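Local atomic coordinates of DNA helicase uvsW (Enterobacteria phage T4, PDB entry 1RIF), a protein that couples ATP hydrolysis to 3'-5' translocation and unwinding of duplex DNA, driving branch migration in recombination-dependent repair and reorganising stalled replication forks of phage T4. Residues Leu148-Tyr152 against Gly227-Asn231; Phe28-Glu32 against Ala267-Gln271; His8-His12 against Ile246-Cys252. The protein carries 1 engineered substitution. All coordinates share one frame; numbering follows the deposited sequence.

Contact 1. Residues Leu148-Tyr152 against Gly227-Asn231; sequences LARYY and GMMMN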
loop_
_atom_site.group_PDB
_atom_site.type_symbol
_atom_site.label_atom_id
_atom_site.label_comp_id
_atom_site.label_asym_id
_atom_site.label_seq_id
_atom_site.Cartn_x
_atom_site.Cartn_y
_atom_site.Cartn_z
ATOM N N LEU A 148 1.800 -4.662 -12.378
ATOM C CA LEU A 148 0.718 -4.426 -11.434
ATOM C C LEU A 148 -0.146 -3.244 -11.901
ATOM O O LEU A 148 -1.372 -3.327 -11.870
ATOM C CB LEU A 148 1.301 -4.145 -10.044
ATOM C CG LEU A 148 1.803 -5.368 -9.284
ATOM C CD1 LEU A 148 2.672 -4.900 -8.134
ATOM C CD2 LEU A 148 0.629 -6.196 -8.785
ATOM N N ALA A 149 0.490 -2.155 -12.338
ATOM C CA ALA A 149 -0.245 -0.981 -12.822
ATOM C C ALA A 149 -0.986 -1.278 -14.144
ATOM O O ALA A 149 -2.126 -0.849 -14.329
ATOM C CB ALA A 149 0.708 0.204 -12.991
ATOM N N ARG A 150 -0.334 -2.011 -15.051
ATOM C CA ARG A 150 -0.929 -2.416 -16.336
ATOM C C ARG A 150 -2.222 -3.196 -16.074
ATOM O O ARG A 150 -3.264 -2.930 -16.671
ATOM C CB ARG A 150 0.015 -3.361 -17.082
ATOM C CG ARG A 150 0.071 -3.216 -18.594
ATOM C CD ARG A 150 -1.261 -3.014 -19.285
ATOM N NE ARG A 150 -1.106 -1.917 -20.238
ATOM C CZ ARG A 150 -1.706 -1.825 -21.420
ATOM N NH1 ARG A 150 -2.534 -2.769 -21.839
ATOM N NH2 ARG A 150 -1.451 -0.781 -22.195
ATOM N N TYR A 151 -2.128 -4.194 -15.198
ATOM C CA TYR A 151 -3.275 -5.014 -14.858
ATOM C C TYR A 151 -4.424 -4.150 -14.379
ATOM O O TYR A 151 -5.539 -4.283 -14.858
ATOM C CB TYR A 151 -2.923 -6.011 -13.757
ATOM C CG TYR A 151 -4.110 -6.840 -13.335
ATOM C CD1 TYR A 151 -4.415 -8.036 -13.984
ATOM C CD2 TYR A 151 -4.982 -6.389 -12.339
ATOM C CE1 TYR A 151 -5.559 -8.761 -13.660
ATOM C CE2 TYR A 151 -6.129 -7.106 -12.008
ATOM C CZ TYR A 151 -6.411 -8.289 -12.673
ATOM O OH TYR A 151 -7.545 -9.003 -12.355
ATOM N N TYR A 152 -4.149 -3.277 -13.418
ATOM C CA TYR A 152 -5.178 -2.397 -12.876
ATOM C C TYR A 152 -5.767 -1.501 -13.966
ATOM O O TYR A 152 -6.987 -1.347 -14.080
ATOM C CB TYR A 152 -4.603 -1.514 -11.767
ATOM C CG TYR A 152 -5.654 -0.642 -11.142
ATOM C CD1 TYR A 152 -6.463 -1.119 -10.107
ATOM C CD2 TYR A 152 -5.921 0.624 -11.658
ATOM C CE1 TYR A 152 -7.519 -0.362 -9.614
ATOM C CE2 TYR A 152 -6.969 1.386 -11.175
ATOM C CZ TYR A 152 -7.771 0.891 -10.159
ATOM O OH TYR A 152 -8.849 1.640 -9.729
ATOM N N GLY A 227 -7.100 3.858 -7.207
ATOM C CA GLY A 227 -7.588 2.510 -6.995
ATOM C C GLY A 227 -6.442 1.586 -6.608
ATOM O O GLY A 227 -6.642 0.528 -6.004
ATOM N N MET A 228 -5.232 1.993 -6.973
ATOM C CA MET A 228 -4.034 1.229 -6.665
ATOM C C MET A 228 -2.919 2.185 -6.274
ATOM O O MET A 228 -2.807 3.271 -6.827
ATOM C CB MET A 228 -3.595 0.399 -7.873
ATOM C CG MET A 228 -2.311 -0.389 -7.648
ATOM S SD MET A 228 -1.753 -1.304 -9.115
ATOM C CE MET A 228 -2.841 -2.743 -9.045
ATOM N N MET A 229 -2.107 1.778 -5.306
ATOM C CA MET A 229 -0.986 2.587 -4.826
ATOM C C MET A 229 0.186 1.664 -4.511
ATOM O O MET A 229 0.011 0.579 -3.949
ATOM C CB MET A 229 -1.399 3.382 -3.570
ATOM C CG MET A 229 -0.304 4.234 -2.921
ATOM S SD MET A 229 0.840 3.333 -1.806
ATOM C CE MET A 229 -0.213 3.030 -0.400
ATOM N N MET A 230 1.377 2.107 -4.893
ATOM C CA MET A 230 2.605 1.364 -4.662
ATOM C C MET A 230 3.681 2.287 -4.094
ATOM O O MET A 230 3.784 3.460 -4.478
ATOM C CB MET A 230 3.140 0.784 -5.974
ATOM C CG MET A 230 2.257 -0.219 -6.669
ATOM S SD MET A 230 2.836 -0.418 -8.367
ATOM C CE MET A 230 1.381 0.012 -9.284
ATOM N N ASN A 231 4.491 1.744 -3.191
ATOM C CA ASN A 231 5.592 2.492 -2.604
ATOM C C ASN A 231 6.845 1.616 -2.663
ATOM O O ASN A 231 6.966 0.634 -1.927
ATOM C CB ASN A 231 5.272 2.883 -1.154
ATOM C CG ASN A 231 6.421 3.642 -0.478
ATOM O OD1 ASN A 231 7.245 4.286 -1.138
ATOM N ND2 ASN A 231 6.462 3.582 0.842
#
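M228 sets its CB over one face of the Y152 ring, and its thioether runs on past the rim to end against the helix backbone. This CB lies 4.2 Å from the centroid of the Y152 ring, 21° off the normal, a CH-pi contact. SD stands oblique to the same ring in a Met-aromatic contact. The chain leaves extended and bends at chi3 (-79°), which brings CE to 3.5 Å from Y152 CB and to 3.2 Å from L148 O, a carbonyl that also accepts the helical bond from Y152 N. At the far end of the ring, Y152 OH lies 3.1 Å from G227 CA. This is the tight part. The other half is looser: M230 reaches the helix mainly through CE, 3.8 Å from A149 CB and 4.2 Å from L148 CB. R150, on the helix side turned from the strand, is partly exposed and pairs with E154. Every residue that touches here is buried, between strand neighbours I160 and F256 and helix 116-128. The axes of 148-152 and 228-231 run antiparallel (175°); this is helix 141-155 packed on strand 226-232, the helix-on-sheet layer of the RecA-like P-loop ATPase fold, whose strand leads into the predicted DEAH box.

Contact 2. Residues Phe28-Glu32 against Ala267-Gln271; sequences FFSFE and ANIMQ
F31 turns one face of its ring onto the start of the 267-271 segment, while M270 brings its thioether up beside F29 CD2. Over the centre of the F31 ring sits N268 CA, 3.8 Å from the centroid and 12° off the normal, a CH-pi contact. N268 CB is displaced toward the far rim, 3.5 Å from F31 CE1, and the amide beyond it stands steeply to the ring, the two planes 76° apart. A267 O meets the near part of the ring obliquely, 3.5 Å from F31 CG. At the edge, Q271 OE1 comes close to the ring plane, 3.7 Å from F31 CZ, its side chain crossing the phenyl at about a right angle. F31 CG lies between its own N and carbonyl carbon (chi1 62°), which swings the phenyl toward the A267-N268 turn that leads into the helix. M270 also meets its partner nearly at right angles: its chain bends at the end and sets CE 3.8 Å from F29 CD2, with SD oblique to that ring in a Met-aromatic contact. F28 CD2 lies over one face of the F29 ring. L53 and L64 also touch M270, and I51 of the paired strand 50-52 touches F31. No hydrogen bond crosses; aromatic and thioether contacts join the corner between helix 19-28 and strand 30-32 of the N-terminal domain to the turn and first residues of helix 269-276 in the RecA-like domain.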
loop_
_atom_site.group_PDB
_atom_site.type_symbol
_atom_site.label_atom_id
_atom_site.label_comp_id
_atom_site.label_asym_id
_atom_site.label_seq_id
_atom_site.Cartn_x
_atom_site.Cartn_y
_atom_site.Cartn_z
ATOM N N PHE A 28 -3.678 -3.495 22.254
ATOM C CA PHE A 28 -3.107 -4.533 21.402
ATOM C C PHE A 28 -2.510 -3.902 20.141
ATOM O O PHE A 28 -1.358 -4.153 19.801
ATOM C CB PHE A 28 -4.199 -5.552 21.026
ATOM C CG PHE A 28 -3.711 -6.688 20.157
ATOM C CD1 PHE A 28 -2.836 -7.645 20.658
ATOM C CD2 PHE A 28 -4.122 -6.794 18.830
ATOM C CE1 PHE A 28 -2.375 -8.693 19.853
ATOM C CE2 PHE A 28 -3.667 -7.841 18.014
ATOM C CZ PHE A 28 -2.792 -8.789 18.529
ATOM N N PHE A 29 -3.294 -3.066 19.468
ATOM C CA PHE A 29 -2.842 -2.415 18.245
ATOM C C PHE A 29 -2.163 -1.066 18.472
ATOM O O PHE A 29 -2.480 -0.081 17.816
ATOM C CB PHE A 29 -4.016 -2.255 17.276
ATOM C CG PHE A 29 -4.472 -3.551 16.673
ATOM C CD1 PHE A 29 -5.686 -4.128 17.052
ATOM C CD2 PHE A 29 -3.673 -4.213 15.734
ATOM C CE1 PHE A 29 -6.098 -5.352 16.501
ATOM C CE2 PHE A 29 -4.072 -5.434 15.178
ATOM C CZ PHE A 29 -5.285 -6.005 15.560
ATOM N N SER A 30 -1.220 -1.030 19.403
ATOM C CA SER A 30 -0.488 0.191 19.696
ATOM C C SER A 30 0.980 -0.162 19.883
ATOM O O SER A 30 1.337 -1.330 20.063
ATOM C CB SER A 30 -0.995 0.844 20.981
ATOM O OG SER A 30 -0.371 0.261 22.116
ATOM N N PHE A 31 1.831 0.852 19.824
ATOM C CA PHE A 31 3.248 0.648 20.021
ATOM C C PHE A 31 3.869 1.945 20.488
ATOM O O PHE A 31 3.310 3.023 20.310
ATOM C CB PHE A 31 3.921 0.130 18.739
ATOM C CG PHE A 31 3.838 1.069 17.566
ATOM C CD1 PHE A 31 4.788 2.069 17.389
ATOM C CD2 PHE A 31 2.808 0.943 16.629
ATOM C CE1 PHE A 31 4.716 2.933 16.293
ATOM C CE2 PHE A 31 2.726 1.799 15.535
ATOM C CZ PHE A 31 3.679 2.794 15.366
ATOM N N GLU A 32 5.027 1.820 21.109
ATOM C CA GLU A 32 5.758 2.952 21.636
ATOM C C GLU A 32 6.382 3.732 20.487
ATOM O O GLU A 32 7.057 3.153 19.641
ATOM C CB GLU A 32 6.849 2.418 22.547
ATOM C CG GLU A 32 7.308 3.338 23.629
ATOM C CD GLU A 32 8.393 2.692 24.465
ATOM O OE1 GLU A 32 9.571 2.715 24.034
ATOM O OE2 GLU A 32 8.055 2.145 25.540
ATOM N N ALA A 267 9.516 -1.526 16.353
ATOM C CA ALA A 267 8.223 -1.390 17.031
ATOM C C ALA A 267 7.049 -1.033 16.109
ATOM O O ALA A 267 5.921 -1.496 16.317
ATOM C CB ALA A 267 8.336 -0.346 18.145
ATOM N N ASN A 268 7.322 -0.226 15.087
ATOM C CA ASN A 268 6.290 0.221 14.162
ATOM C C ASN A 268 5.958 -0.680 12.973
ATOM O O ASN A 268 5.125 -0.308 12.146
ATOM C CB ASN A 268 6.643 1.619 13.651
ATOM C CG ASN A 268 7.984 1.664 12.938
ATOM O OD1 ASN A 268 8.483 2.741 12.612
ATOM N ND2 ASN A 268 8.573 0.497 12.689
ATOM N N ILE A 269 6.588 -1.851 12.870
ATOM C CA ILE A 269 6.298 -2.759 11.753
ATOM C C ILE A 269 4.789 -2.896 11.549
ATOM O O ILE A 269 4.304 -3.116 10.438
ATOM C CB ILE A 269 6.876 -4.179 11.997
ATOM C CG1 ILE A 269 6.502 -5.107 10.837
ATOM C CG2 ILE A 269 6.341 -4.754 13.306
ATOM C CD1 ILE A 269 7.098 -4.705 9.501
ATOM N N MET A 270 4.055 -2.752 12.644
ATOM C CA MET A 270 2.608 -2.869 12.643
ATOM C C MET A 270 1.890 -1.881 11.709
ATOM O O MET A 270 0.899 -2.242 11.076
ATOM C CB MET A 270 2.108 -2.715 14.078
ATOM C CG MET A 270 0.685 -3.150 14.305
ATOM S SD MET A 270 0.354 -3.401 16.060
ATOM C CE MET A 270 0.026 -5.181 16.100
ATOM N N GLN A 271 2.375 -0.648 11.607
ATOM C CA GLN A 271 1.696 0.298 10.734
ATOM C C GLN A 271 2.097 0.210 9.268
ATOM O O GLN A 271 1.526 0.900 8.425
ATOM C CB GLN A 271 1.827 1.743 11.242
ATOM C CG GLN A 271 3.210 2.311 11.316
ATOM C CD GLN A 271 3.196 3.795 11.688
ATOM O OE1 GLN A 271 4.219 4.349 12.086
ATOM N NE2 GLN A 271 2.033 4.443 11.545
#

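Contact 3. Residues His8-His12 against Ile246-Cys252; sequences HDFSH and ISGLNNC
F10 and N250 bring the two loops to 4.9 Å between CA atoms, and F10 N donates a nearly straight hydrogen bond (170°) to N250 O, 2.9 Å away and reached from above the carbonyl plane. The 8-12 loop holds an Asx turn and Asx motif headed by D9 and forms the hairpin connection between strands 3-8 and 12-16 of the N-terminal domain; its partner leads into strand 254-258 of the RecA-like domain. D9 OD1 organises the turn, accepting from S11 N at 2.8 Å, from H12 N nearly along the C-O direction, and from S11 OG on the syn side. The D9 carboxylate (chi1 74°) reaches forward over the next residues, putting OD1 before these three donors while OD2 faces N250 CB at 3.4 Å. S11 OG, lying close to the imidazole plane, in turn accepts from H12 ND1; this chain of bonds should fix the rotation of the H12 ring, whose CE1 approaches S247 OG and I246 CG2. S11 CB fits closely against I246 O, 3.0 Å apart. F10 rests its CB on the C252 carbonyl, its ring edge near N250 O, and F7 meets the ring edge-to-face. Two waters finish the interface: one lies within hydrogen-bonding distance of F10 O and C252 O, and the other donates to D9 OD2 at 2.7 Å and to S247 O at 2.9 Å.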
loop_
_atom_site.group_PDB
_atom_site.type_symbol
_atom_site.label_atom_id
_atom_site.label_comp_id
_atom_site.label_asym_id
_atom_site.label_seq_id
_atom_site.Cartn_x
_atom_site.Cartn_y
_atom_site.Cartn_z
ATOM N N HIS A 8 -15.371 -0.868 5.735
ATOM C CA HIS A 8 -15.447 0.588 5.855
ATOM C C HIS A 8 -14.344 1.112 4.924
ATOM O O HIS A 8 -13.231 1.385 5.363
ATOM C CB HIS A 8 -15.155 1.013 7.301
ATOM C CG HIS A 8 -15.152 2.496 7.505
ATOM N ND1 HIS A 8 -16.305 3.220 7.721
ATOM C CD2 HIS A 8 -14.145 3.400 7.463
ATOM C CE1 HIS A 8 -16.007 4.505 7.799
ATOM N NE2 HIS A 8 -14.703 4.641 7.644
ATOM N N ASP A 9 -14.654 1.259 3.643
ATOM C CA ASP A 9 -13.678 1.677 2.627
ATOM C C ASP A 9 -12.365 0.870 2.633
ATOM O O ASP A 9 -12.159 -0.014 3.471
ATOM C CB ASP A 9 -13.413 3.210 2.646
ATOM C CG ASP A 9 -12.554 3.688 3.818
ATOM O OD1 ASP A 9 -11.665 2.953 4.297
ATOM O OD2 ASP A 9 -12.751 4.851 4.232
ATOM N N PHE A 10 -11.480 1.157 1.682
ATOM C CA PHE A 10 -10.236 0.406 1.586
ATOM C C PHE A 10 -9.047 0.865 2.411
ATOM O O PHE A 10 -7.937 0.373 2.215
ATOM C CB PHE A 10 -9.828 0.266 0.117
ATOM C CG PHE A 10 -10.735 -0.632 -0.661
ATOM C CD1 PHE A 10 -11.740 -0.108 -1.460
ATOM C CD2 PHE A 10 -10.631 -2.015 -0.533
ATOM C CE1 PHE A 10 -12.632 -0.946 -2.119
ATOM C CE2 PHE A 10 -11.520 -2.866 -1.187
ATOM C CZ PHE A 10 -12.523 -2.329 -1.981
ATOM N N SER A 11 -9.268 1.795 3.335
ATOM C CA SER A 11 -8.179 2.246 4.189
ATOM C C SER A 11 -8.293 1.574 5.560
ATOM O O SER A 11 -7.282 1.191 6.155
ATOM C CB SER A 11 -8.191 3.776 4.336
ATOM O OG SER A 11 -9.282 4.234 5.119
ATOM N N HIS A 12 -9.527 1.391 6.036
ATOM C CA HIS A 12 -9.779 0.784 7.349
ATOM C C HIS A 12 -11.000 -0.118 7.402
ATOM O O HIS A 12 -11.817 -0.141 6.494
ATOM C CB HIS A 12 -10.013 1.864 8.417
ATOM C CG HIS A 12 -8.857 2.788 8.628
ATOM N ND1 HIS A 12 -8.545 3.805 7.751
ATOM C CD2 HIS A 12 -7.944 2.855 9.625
ATOM C CE1 HIS A 12 -7.490 4.462 8.201
ATOM N NE2 HIS A 12 -7.107 3.905 9.336
ATOM N N ILE A 246 -3.086 7.676 4.804
ATOM C CA ILE A 246 -3.826 6.420 4.818
ATOM C C ILE A 246 -5.354 6.541 4.728
ATOM O O ILE A 246 -5.991 5.806 3.972
ATOM C CB ILE A 246 -3.434 5.570 6.056
ATOM C CG1 ILE A 246 -4.013 4.158 5.921
ATOM C CG2 ILE A 246 -3.896 6.266 7.338
ATOM C CD1 ILE A 246 -3.466 3.160 6.940
ATOM N N SER A 247 -5.939 7.465 5.480
ATOM C CA SER A 247 -7.386 7.653 5.458
ATOM C C SER A 247 -7.864 8.218 4.123
ATOM O O SER A 247 -8.997 7.970 3.709
ATOM C CB SER A 247 -7.816 8.591 6.587
ATOM O OG SER A 247 -7.540 8.024 7.852
ATOM N N GLY A 248 -6.999 8.978 3.454
ATOM C CA GLY A 248 -7.357 9.558 2.170
ATOM C C GLY A 248 -7.543 8.539 1.058
ATOM O O GLY A 248 -8.299 8.775 0.114
ATOM N N LEU A 249 -6.851 7.409 1.157
ATOM C CA LEU A 249 -6.947 6.357 0.146
ATOM C C LEU A 249 -8.112 5.437 0.493
ATOM O O LEU A 249 -7.924 4.247 0.749
ATOM C CB LEU A 249 -5.645 5.550 0.110
ATOM C CG LEU A 249 -4.386 6.289 -0.345
ATOM C CD1 LEU A 249 -3.153 5.509 0.080
ATOM C CD2 LEU A 249 -4.421 6.480 -1.856
ATOM N N ASN A 250 -9.319 5.991 0.495
ATOM C CA ASN A 250 -10.494 5.212 0.859
ATOM C C ASN A 250 -11.018 4.326 -0.262
ATOM O O ASN A 250 -11.823 3.441 -0.018
ATOM C CB ASN A 250 -11.597 6.149 1.366
ATOM C CG ASN A 250 -12.099 7.092 0.299
ATOM O OD1 ASN A 250 -11.313 7.733 -0.399
ATOM N ND2 ASN A 250 -13.418 7.188 0.168
ATOM N N ASN A 251 -10.554 4.567 -1.484
ATOM C CA ASN A 251 -10.965 3.770 -2.637
ATOM C C ASN A 251 -9.815 2.917 -3.165
ATOM O O ASN A 251 -9.958 2.267 -4.201
ATOM C CB ASN A 251 -11.444 4.670 -3.782
ATOM C CG ASN A 251 -12.698 5.435 -3.438
ATOM O OD1 ASN A 251 -13.664 4.864 -2.929
ATOM N ND2 ASN A 251 -12.700 6.732 -3.724
ATOM N N CYS A 252 -8.690 2.922 -2.448
ATOM C CA CYS A 252 -7.490 2.191 -2.856
ATOM C C CYS A 252 -7.509 0.699 -2.547
ATOM O O CYS A 252 -6.897 0.231 -1.587
ATOM C CB CYS A 252 -6.250 2.828 -2.229
ATOM S SG CYS A 252 -4.772 2.643 -3.243
HETATM O O HOH W 1 -11.250 6.862 5.119
HETATM O O HOH W 2 -6.926 -1.817 0.437
#

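Contact 1 lies within the RecA-like domain, whereas contacts 2 and 3 both join the N-terminal domain to it. Along the chain the first halves of contacts 3 and 2 come early, both halves of contact 1 follow, and then 246-252 and 267-271 return, so contacts 2 and 3 interleave. Contacts 1 and 3 have centres 15 Å apart and touch, C252 SG packing 3.5 Å from M229 CB; strand 226-232 therefore has helix 141-155 on one face and the 246-252 loop on the other. Contact 2 stands 19 Å from contact 3 and 26 Å from contact 1, centre to centre. The N-terminal domain is thus docked at two places, consistent with both domains moving as one unit.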